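Local structure of J domain-containing protein required for chloroplast accumulation response 1 (Arabidopsis thaliana, 3AG7) at residues Asp12-Lys17 and Gln34-Ser39; Ser20-Ser23 and Ser28-Ser31; Lys59-Ala64 and Glu95-Phe100. The protein is required for chloroplast photorelocation movement, modulating chloroplast actin filaments, and depends on the co-chaperone activity of its C-terminal auxilin-like J domain, described here. One frame throughout, in Å; residues are numbered along the deposited sequence.

Contact 1 (Asp12-Lys17 and Gln34-Ser39); sequences DAKIRK and QYILWS
Ile36 rests against Lys14 and Ile15 in a small apolar contact with a wet, polar margin. It joins helix 5-19, near the start of the construct, to the loop that follows helix 26-30. No direct hydrogen bond crosses it.

Ile36 reaches across with one branch. With CG1 anti to the backbone N (chi1 -169°), this branch extends toward the helix and its CD1 makes the contact. CD1 lies 3.7 Å from CG of Lys14 and 4.0 Å from CG1 of Ile15. The two isoleucine side chains cross at about a right angle. Lys14 instead runs alongside Ile36, the two pointing in opposite directions. The lysine chain is extended, so its methylenes pass the isoleucine methyl before its ammonium group comes to the margin of the contact.

There the carbonyl of Tyr35 is the polar focus. Lys14 CE comes to 3.8 Å from Tyr35 O, but its amine meets this oxygen through water. One water takes a bond of 2.9 Å from Lys14 NZ and makes a weak one to Tyr35 O. A second water is better placed: it accepts from Lys17 NZ at 2.8 Å and donates to Tyr35 O, also at 2.8 Å. Lys17 folds back along its own helix, and its NZ makes a further weak bond to Lys14 O.

Inward, Ile15 also packs on Met85 and Lys88 of helix 80-100, while Ile36 leans on Trp18. Helix 5-19, probably the extra N-terminal helix of auxilin-type J domains, is thus set beside the loop before helix 54-68. The two isoleucines are buried, and the lysines are exposed. The chemistry therefore divides in two. Direct contact is made mainly by hydrocarbon, including the lysine methylenes, while the ammonium groups stay hydrated and reach the loop carbonyl through water.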
loop_
_atom_site.group_PDB
_atom_site.type_symbol
_atom_site.label_atom_id
_atom_site.label_comp_id
_atom_site.label_asym_id
_atom_site.label_seq_id
_atom_site.Cartn_x
_atom_site.Cartn_y
_atom_site.Cartn_z
ATOM N N ASP A 12 -6.731 -10.023 -6.077
ATOM C CA ASP A 12 -5.482 -10.744 -5.862
ATOM C C ASP A 12 -4.530 -10.583 -7.028
ATOM O O ASP A 12 -3.318 -10.348 -6.842
ATOM C CB ASP A 12 -5.759 -12.241 -5.680
ATOM C CG ASP A 12 -6.369 -12.563 -4.336
ATOM O OD1 ASP A 12 -6.246 -11.735 -3.407
ATOM O OD2 ASP A 12 -6.923 -13.684 -4.209
ATOM N N ALA A 13 -5.047 -10.784 -8.232
ATOM C CA ALA A 13 -4.204 -10.757 -9.431
ATOM C C ALA A 13 -3.622 -9.365 -9.689
ATOM O O ALA A 13 -2.459 -9.223 -10.053
ATOM C CB ALA A 13 -4.976 -11.247 -10.643
ATOM N N LYS A 14 -4.419 -8.334 -9.465
ATOM C CA LYS A 14 -3.903 -6.982 -9.650
ATOM C C LYS A 14 -2.826 -6.676 -8.636
ATOM O O LYS A 14 -1.819 -6.052 -8.969
ATOM C CB LYS A 14 -4.974 -5.899 -9.634
ATOM C CG LYS A 14 -4.376 -4.531 -10.079
ATOM C CD LYS A 14 -5.431 -3.461 -10.138
ATOM C CE LYS A 14 -4.923 -2.174 -10.800
ATOM N NZ LYS A 14 -6.018 -1.152 -10.782
ATOM N N ILE A 15 -3.022 -7.128 -7.405
ATOM C CA ILE A 15 -2.011 -6.873 -6.406
ATOM C C ILE A 15 -0.711 -7.613 -6.723
ATOM O O ILE A 15 0.375 -7.043 -6.569
ATOM C CB ILE A 15 -2.501 -7.205 -5.000
ATOM C CG1 ILE A 15 -3.622 -6.221 -4.635
ATOM C CG2 ILE A 15 -1.317 -7.057 -4.014
ATOM C CD1 ILE A 15 -4.388 -6.647 -3.429
ATOM N N ARG A 16 -0.828 -8.840 -7.241
ATOM C CA ARG A 16 0.368 -9.622 -7.655
ATOM C C ARG A 16 1.145 -8.941 -8.772
ATOM O O ARG A 16 2.379 -8.866 -8.712
ATOM C CB ARG A 16 -0.004 -11.049 -8.090
ATOM C CG ARG A 16 -0.199 -12.024 -6.934
ATOM C CD ARG A 16 -0.475 -13.451 -7.461
ATOM N NE ARG A 16 -1.427 -13.519 -8.580
ATOM C CZ ARG A 16 -2.682 -13.969 -8.468
ATOM N NH1 ARG A 16 -3.130 -14.368 -7.304
ATOM N NH2 ARG A 16 -3.483 -14.012 -9.515
ATOM N N LYS A 17 0.433 -8.417 -9.765
ATOM C CA LYS A 17 1.049 -7.783 -10.924
ATOM C C LYS A 17 1.690 -6.486 -10.442
ATOM O O LYS A 17 2.839 -6.209 -10.759
ATOM C CB LYS A 17 0.023 -7.544 -12.038
ATOM C CG LYS A 17 0.461 -6.595 -13.140
ATOM C CD LYS A 17 -0.734 -5.991 -13.923
ATOM C CE LYS A 17 -1.763 -5.221 -13.046
ATOM N NZ LYS A 17 -1.243 -4.328 -11.923
ATOM N N GLN A 34 -0.160 4.867 -6.336
ATOM C CA GLN A 34 -1.226 5.495 -7.133
ATOM C C GLN A 34 -1.698 4.541 -8.222
ATOM O O GLN A 34 -2.763 4.736 -8.815
ATOM C CB GLN A 34 -0.746 6.837 -7.719
ATOM C CG GLN A 34 0.409 6.728 -8.688
ATOM C CD GLN A 34 1.769 6.943 -8.025
ATOM O OE1 GLN A 34 2.076 6.363 -6.979
ATOM N NE2 GLN A 34 2.605 7.788 -8.654
ATOM N N TYR A 35 -0.920 3.484 -8.428
ATOM C CA TYR A 35 -1.223 2.498 -9.467
ATOM C C TYR A 35 -1.973 1.296 -8.898
ATOM O O TYR A 35 -2.365 0.412 -9.641
ATOM C CB TYR A 35 0.045 2.054 -10.182
ATOM C CG TYR A 35 0.671 3.177 -10.981
ATOM C CD1 TYR A 35 0.066 3.636 -12.147
ATOM C CD2 TYR A 35 1.822 3.802 -10.538
ATOM C CE1 TYR A 35 0.608 4.677 -12.864
ATOM C CE2 TYR A 35 2.370 4.850 -11.242
ATOM C CZ TYR A 35 1.763 5.283 -12.401
ATOM O OH TYR A 35 2.323 6.323 -13.118
ATOM N N ILE A 36 -2.185 1.256 -7.588
ATOM C CA ILE A 36 -2.938 0.140 -6.986
ATOM C C ILE A 36 -4.129 0.653 -6.165
ATOM O O ILE A 36 -5.188 0.017 -6.112
ATOM C CB ILE A 36 -2.009 -0.830 -6.171
ATOM C CG1 ILE A 36 -2.726 -2.134 -5.755
ATOM C CG2 ILE A 36 -1.402 -0.174 -4.973
ATOM C CD1 ILE A 36 -3.127 -3.014 -6.936
ATOM N N LEU A 37 -4.013 1.836 -5.577
ATOM C CA LEU A 37 -5.135 2.310 -4.775
ATOM C C LEU A 37 -6.305 2.840 -5.612
ATOM O O LEU A 37 -6.122 3.350 -6.720
ATOM C CB LEU A 37 -4.659 3.383 -3.804
ATOM C CG LEU A 37 -3.602 2.872 -2.806
ATOM C CD1 LEU A 37 -3.240 3.964 -1.893
ATOM C CD2 LEU A 37 -4.151 1.666 -2.023
ATOM N N TRP A 38 -7.509 2.752 -5.053
ATOM C CA TRP A 38 -8.705 3.287 -5.709
ATOM C C TRP A 38 -8.769 4.814 -5.701
ATOM O O TRP A 38 -8.053 5.468 -4.935
ATOM C CB TRP A 38 -9.949 2.732 -5.022
ATOM C CG TRP A 38 -9.970 2.981 -3.567
ATOM C CD1 TRP A 38 -10.491 4.079 -2.911
ATOM C CD2 TRP A 38 -9.397 2.153 -2.564
ATOM N NE1 TRP A 38 -10.281 3.952 -1.556
ATOM C CE2 TRP A 38 -9.649 2.760 -1.319
ATOM C CE3 TRP A 38 -8.757 0.910 -2.591
ATOM C CZ2 TRP A 38 -9.209 2.201 -0.107
ATOM C CZ3 TRP A 38 -8.335 0.350 -1.395
ATOM C CH2 TRP A 38 -8.589 0.978 -0.167
ATOM N N SER A 39 -9.688 5.376 -6.492
ATOM C CA SER A 39 -9.922 6.831 -6.510
ATOM C C SER A 39 -10.270 7.441 -5.151
ATOM O O SER A 39 -11.147 6.945 -4.450
ATOM C CB SER A 39 -11.049 7.174 -7.502
ATOM O OG SER A 39 -10.587 8.153 -8.408
HETATM O O HOH W 1 -5.059 1.544 -11.408
HETATM O O HOH W 2 -1.401 -1.695 -11.134
#

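Contact 2 (Ser20-Ser23 and Ser28-Ser31); sequences SGKS and SLLS
Lys22 NZ has several partners, while the rest of its chain runs past Ser28. The ammonium group hydrogen-bonds to Thr32 OG1 and to the carbonyl of Trp18, and it makes a cation-pi contact with Trp18. The Thr32 hydroxyl bonds in turn to Ser28 O. It thus links the lysine to a helix carbonyl beside which the lysine chain already lies.

Between residues 20-23 and 28-31 the contact is all van der Waals. Lys22 CG sits beside its own backbone N (chi1 -60°), and the chain beyond is extended. This lays the methylenes along helix 26-30 at Ser28. CB of Lys22 is 3.9 Å from CB of Ser28. Further out, CD of Lys22 passes 3.7 Å from Ser28 O. Leu29 comes in with one branch, its CD2 lying 3.7 Å from Lys22 CB. Its CG also lies 4.0 Å from Lys22 O.

Lys22 lies in the loop between helices 5-19 and 26-30. Its polar end bonds back to Trp18 of helix 5-19 and forward to Thr32. Helix 26-30 is tied to the same loop at Ser28 N, which bonds to Asn25 OD1. Deeper in the fold, Leu29 packs on Leu92, Leu93 and Ala96 of helix 80-100, and Leu30 packs on Ser60 and Ala64 of helix 54-68.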
loop_
_atom_site.group_PDB
_atom_site.type_symbol
_atom_site.label_atom_id
_atom_site.label_comp_id
_atom_site.label_asym_id
_atom_site.label_seq_id
_atom_site.Cartn_x
_atom_site.Cartn_y
_atom_site.Cartn_z
ATOM N N SER A 20 4.900 -7.156 -8.065
ATOM C CA SER A 20 5.994 -7.974 -8.641
ATOM C C SER A 20 7.277 -7.178 -8.763
ATOM O O SER A 20 7.301 -6.121 -9.403
ATOM C CB SER A 20 5.649 -8.459 -10.037
ATOM O OG SER A 20 6.666 -9.360 -10.460
ATOM N N GLY A 21 8.347 -7.728 -8.195
ATOM C CA GLY A 21 9.682 -7.107 -8.258
ATOM C C GLY A 21 9.788 -5.883 -7.370
ATOM O O GLY A 21 10.785 -5.149 -7.438
ATOM N N LYS A 22 8.773 -5.677 -6.533
ATOM C CA LYS A 22 8.785 -4.566 -5.565
ATOM C C LYS A 22 8.808 -5.071 -4.145
ATOM O O LYS A 22 9.048 -4.315 -3.214
ATOM C CB LYS A 22 7.539 -3.706 -5.739
ATOM C CG LYS A 22 7.390 -3.088 -7.110
ATOM C CD LYS A 22 6.163 -2.201 -7.095
ATOM C CE LYS A 22 5.949 -1.588 -8.441
ATOM N NZ LYS A 22 4.554 -1.074 -8.555
ATOM N N SER A 23 8.432 -6.328 -3.942
ATOM C CA SER A 23 8.257 -6.802 -2.587
ATOM C C SER A 23 9.525 -6.595 -1.746
ATOM O O SER A 23 10.651 -6.739 -2.239
ATOM C CB SER A 23 7.755 -8.259 -2.555
ATOM O OG SER A 23 8.848 -9.156 -2.450
ATOM N N SER A 28 9.929 1.336 -3.530
ATOM C CA SER A 28 9.270 0.802 -4.750
ATOM C C SER A 28 7.742 0.759 -4.600
ATOM O O SER A 28 7.002 1.086 -5.550
ATOM C CB SER A 28 9.773 -0.610 -5.069
ATOM O OG SER A 28 11.149 -0.614 -5.470
ATOM N N LEU A 29 7.290 0.352 -3.419
ATOM C CA LEU A 29 5.839 0.310 -3.114
ATOM C C LEU A 29 5.282 1.717 -2.930
ATOM O O LEU A 29 4.309 2.074 -3.582
ATOM C CB LEU A 29 5.568 -0.503 -1.857
ATOM C CG LEU A 29 6.034 -1.969 -1.908
ATOM C CD1 LEU A 29 5.885 -2.593 -0.515
ATOM C CD2 LEU A 29 5.283 -2.804 -3.007
ATOM N N LEU A 30 5.917 2.524 -2.086
ATOM C CA LEU A 30 5.404 3.893 -1.810
ATOM C C LEU A 30 5.320 4.793 -3.074
ATOM O O LEU A 30 4.342 5.531 -3.248
ATOM C CB LEU A 30 6.230 4.615 -0.734
ATOM C CG LEU A 30 6.180 4.054 0.692
ATOM C CD1 LEU A 30 7.272 4.748 1.582
ATOM C CD2 LEU A 30 4.758 4.205 1.268
ATOM N N SER A 31 6.338 4.722 -3.919
ATOM C CA SER A 31 6.445 5.536 -5.126
ATOM C C SER A 31 5.443 5.102 -6.226
ATOM O O SER A 31 5.322 5.780 -7.266
ATOM C CB SER A 31 7.885 5.525 -5.686
ATOM O OG SER A 31 8.204 4.246 -6.178
#

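Contact 3 (Lys59-Ala64 and Glu95-Phe100); sequences KSYQRA and EAWDHF
Tyr61 and Trp97 stack face to face, and these two residues carry the whole contact between 59-64 and 95-100. The stack is offset and almost flat. The phenol ring and the five-membered ring of the indole have centroids 3.9 Å apart and planes only 5° from parallel.

The tight part is the middle of the indole. Tyr61 CE2 sits over its centre, 3.4 Å from Trp97 CD2. Beside it, Tyr61 CG lies 3.4 Å from Trp97 CE3, and Tyr61 CZ is equally close to Trp97 CG. The long axes of the two side chains cross at about a right angle, while the ring planes stay nearly parallel. At one end Tyr61 OH comes over the pyrrole side, 3.6 Å from Trp97 CD1. At the other, Tyr61 CB approaches CZ3 of the indole at 3.8 Å. Each residue sends its ring off anti to its backbone N (chi1 180° for Tyr61, and similar for Trp97), which brings both rings into the gap between the helices.

The packing is looser toward the CZ2 and CH2 corner of the indole. Trp97 CZ2 is 3.9 Å from its nearest tyrosine atom, CD2. Tyr61 is buried and Trp97 only partly so, which makes the indole the more solvent-accessible partner.

The stack bridges helices 54-68 and 80-100, which run antiparallel here as the central hairpin of a J domain. Trp97 also touches Arg58 of helix 54-68, and Tyr61 touches Gln94 of helix 80-100. Nearby, Ala96 packs on Leu29, while Ser60 and Ala64 pack on Leu30. Helix 26-30 thus lies against both members of the pair.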
loop_
_atom_site.group_PDB
_atom_site.type_symbol
_atom_site.label_atom_id
_atom_site.label_comp_id
_atom_site.label_asym_id
_atom_site.label_seq_id
_atom_site.Cartn_x
_atom_site.Cartn_y
_atom_site.Cartn_z
ATOM N N LYS A 59 7.997 9.692 6.593
ATOM C CA LYS A 59 6.819 10.495 6.402
ATOM C C LYS A 59 5.823 9.889 5.403
ATOM O O LYS A 59 4.586 9.849 5.646
ATOM C CB LYS A 59 7.210 11.897 5.983
ATOM C CG LYS A 59 5.988 12.770 5.893
ATOM C CD LYS A 59 6.398 14.204 5.925
ATOM C CE LYS A 59 5.960 14.829 7.231
ATOM N NZ LYS A 59 5.661 16.233 6.911
ATOM N N SER A 60 6.368 9.379 4.303
ATOM C CA SER A 60 5.540 8.788 3.262
ATOM C C SER A 60 4.916 7.484 3.777
ATOM O O SER A 60 3.755 7.164 3.507
ATOM C CB SER A 60 6.385 8.558 2.010
ATOM O OG SER A 60 6.566 9.766 1.287
ATOM N N TYR A 61 5.671 6.757 4.584
ATOM C CA TYR A 61 5.123 5.559 5.210
ATOM C C TYR A 61 3.966 5.892 6.140
ATOM O O TYR A 61 2.897 5.285 6.074
ATOM C CB TYR A 61 6.206 4.849 6.000
ATOM C CG TYR A 61 5.694 3.606 6.671
ATOM C CD1 TYR A 61 5.310 2.508 5.931
ATOM C CD2 TYR A 61 5.612 3.532 8.052
ATOM C CE1 TYR A 61 4.830 1.360 6.548
ATOM C CE2 TYR A 61 5.154 2.352 8.688
ATOM C CZ TYR A 61 4.739 1.307 7.913
ATOM O OH TYR A 61 4.293 0.132 8.492
ATOM N N GLN A 62 4.139 6.926 6.951
ATOM C CA GLN A 62 3.048 7.381 7.833
ATOM C C GLN A 62 1.782 7.696 7.016
ATOM O O GLN A 62 0.661 7.282 7.353
ATOM C CB GLN A 62 3.512 8.626 8.606
ATOM C CG GLN A 62 2.427 9.209 9.482
ATOM C CD GLN A 62 2.759 10.599 9.907
ATOM O OE1 GLN A 62 3.897 10.893 10.270
ATOM N NE2 GLN A 62 1.744 11.434 9.956
ATOM N N ARG A 63 1.943 8.451 5.939
ATOM C CA ARG A 63 0.809 8.774 5.093
ATOM C C ARG A 63 0.101 7.544 4.564
ATOM O O ARG A 63 -1.129 7.530 4.523
ATOM C CB ARG A 63 1.217 9.730 3.980
ATOM C CG ARG A 63 1.647 11.072 4.542
ATOM C CD ARG A 63 1.407 12.166 3.504
ATOM N NE ARG A 63 1.840 13.486 3.970
ATOM C CZ ARG A 63 3.018 14.022 3.663
ATOM N NH1 ARG A 63 3.860 13.347 2.905
ATOM N NH2 ARG A 63 3.365 15.221 4.128
ATOM N N ALA A 64 0.867 6.536 4.140
ATOM C CA ALA A 64 0.287 5.272 3.662
ATOM C C ALA A 64 -0.441 4.531 4.791
ATOM O O ALA A 64 -1.514 3.981 4.578
ATOM C CB ALA A 64 1.370 4.347 3.020
ATOM N N GLU A 95 6.016 -5.379 5.631
ATOM C CA GLU A 95 7.175 -6.262 5.416
ATOM C C GLU A 95 8.293 -5.375 4.892
ATOM O O GLU A 95 9.454 -5.537 5.276
ATOM C CB GLU A 95 6.788 -7.349 4.381
ATOM C CG GLU A 95 7.947 -8.272 3.841
ATOM C CD GLU A 95 7.751 -8.978 2.415
ATOM O OE1 GLU A 95 6.748 -8.797 1.606
ATOM O OE2 GLU A 95 8.702 -9.748 2.094
ATOM N N ALA A 96 7.937 -4.418 4.010
ATOM C CA ALA A 96 8.971 -3.557 3.432
ATOM C C ALA A 96 9.508 -2.529 4.415
ATOM O O ALA A 96 10.705 -2.221 4.397
ATOM C CB ALA A 96 8.442 -2.871 2.142
ATOM N N TRP A 97 8.637 -2.006 5.275
ATOM C CA TRP A 97 9.012 -1.098 6.370
ATOM C C TRP A 97 10.012 -1.740 7.324
ATOM O O TRP A 97 11.049 -1.153 7.698
ATOM C CB TRP A 97 7.735 -0.725 7.127
ATOM C CG TRP A 97 7.926 0.087 8.391
ATOM C CD1 TRP A 97 7.631 -0.306 9.669
ATOM C CD2 TRP A 97 8.377 1.452 8.492
ATOM N NE1 TRP A 97 7.892 0.714 10.557
ATOM C CE2 TRP A 97 8.335 1.804 9.862
ATOM C CE3 TRP A 97 8.802 2.410 7.559
ATOM C CZ2 TRP A 97 8.695 3.076 10.324
ATOM C CZ3 TRP A 97 9.189 3.672 8.022
ATOM C CH2 TRP A 97 9.138 3.983 9.394
ATOM N N ASP A 98 9.765 -3.000 7.658
ATOM C CA ASP A 98 10.710 -3.665 8.539
ATOM C C ASP A 98 12.092 -3.859 7.887
ATOM O O ASP A 98 13.103 -3.698 8.545
ATOM C CB ASP A 98 10.122 -4.990 9.027
ATOM C CG ASP A 98 11.028 -5.664 10.017
ATOM O OD1 ASP A 98 10.953 -5.324 11.228
ATOM O OD2 ASP A 98 11.851 -6.471 9.564
ATOM N N HIS A 99 12.124 -4.198 6.598
ATOM C CA HIS A 99 13.386 -4.281 5.850
ATOM C C HIS A 99 14.101 -2.929 5.758
ATOM O O HIS A 99 15.300 -2.843 5.991
ATOM C CB HIS A 99 13.109 -4.840 4.444
ATOM C CG HIS A 99 14.325 -4.999 3.588
ATOM N ND1 HIS A 99 15.150 -6.105 3.670
ATOM C CD2 HIS A 99 14.812 -4.235 2.580
ATOM C CE1 HIS A 99 16.113 -5.995 2.769
ATOM N NE2 HIS A 99 15.929 -4.872 2.095
ATOM N N PHE A 100 13.365 -1.874 5.434
ATOM C CA PHE A 100 13.919 -0.517 5.392
ATOM C C PHE A 100 14.660 -0.158 6.687
ATOM O O PHE A 100 15.780 0.413 6.651
ATOM C CB PHE A 100 12.791 0.506 5.102
ATOM C CG PHE A 100 13.197 1.947 5.316
ATOM C CD1 PHE A 100 14.097 2.564 4.453
ATOM C CD2 PHE A 100 12.713 2.679 6.428
ATOM C CE1 PHE A 100 14.499 3.911 4.687
ATOM C CE2 PHE A 100 13.140 3.988 6.678
ATOM C CZ PHE A 100 14.045 4.599 5.806
#

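Contacts 1 and 2 come first along the chain, with contact 2 nested inside the loop that contact 1 closes. Contact 3 follows in series. Contacts 1 and 3 lie on opposite sides of the chain's centre, their own centres about 18 Å apart, and do not touch. Contact 2 lies about 11 Å, centre to centre, from each. It meets contact 3 directly, with Leu29 CD1 3.7 Å from Ala96 CB. Contact 1 joins helix 5-19 to the loop after helix 26-30; contact 2 joins the loop between those helices to helix 26-30. Contact 3 pairs helices 54-68 and 80-100. Helix 26-30 packs on this hairpin, and the probable auxilin-type helix 5-19 touches helix 80-100.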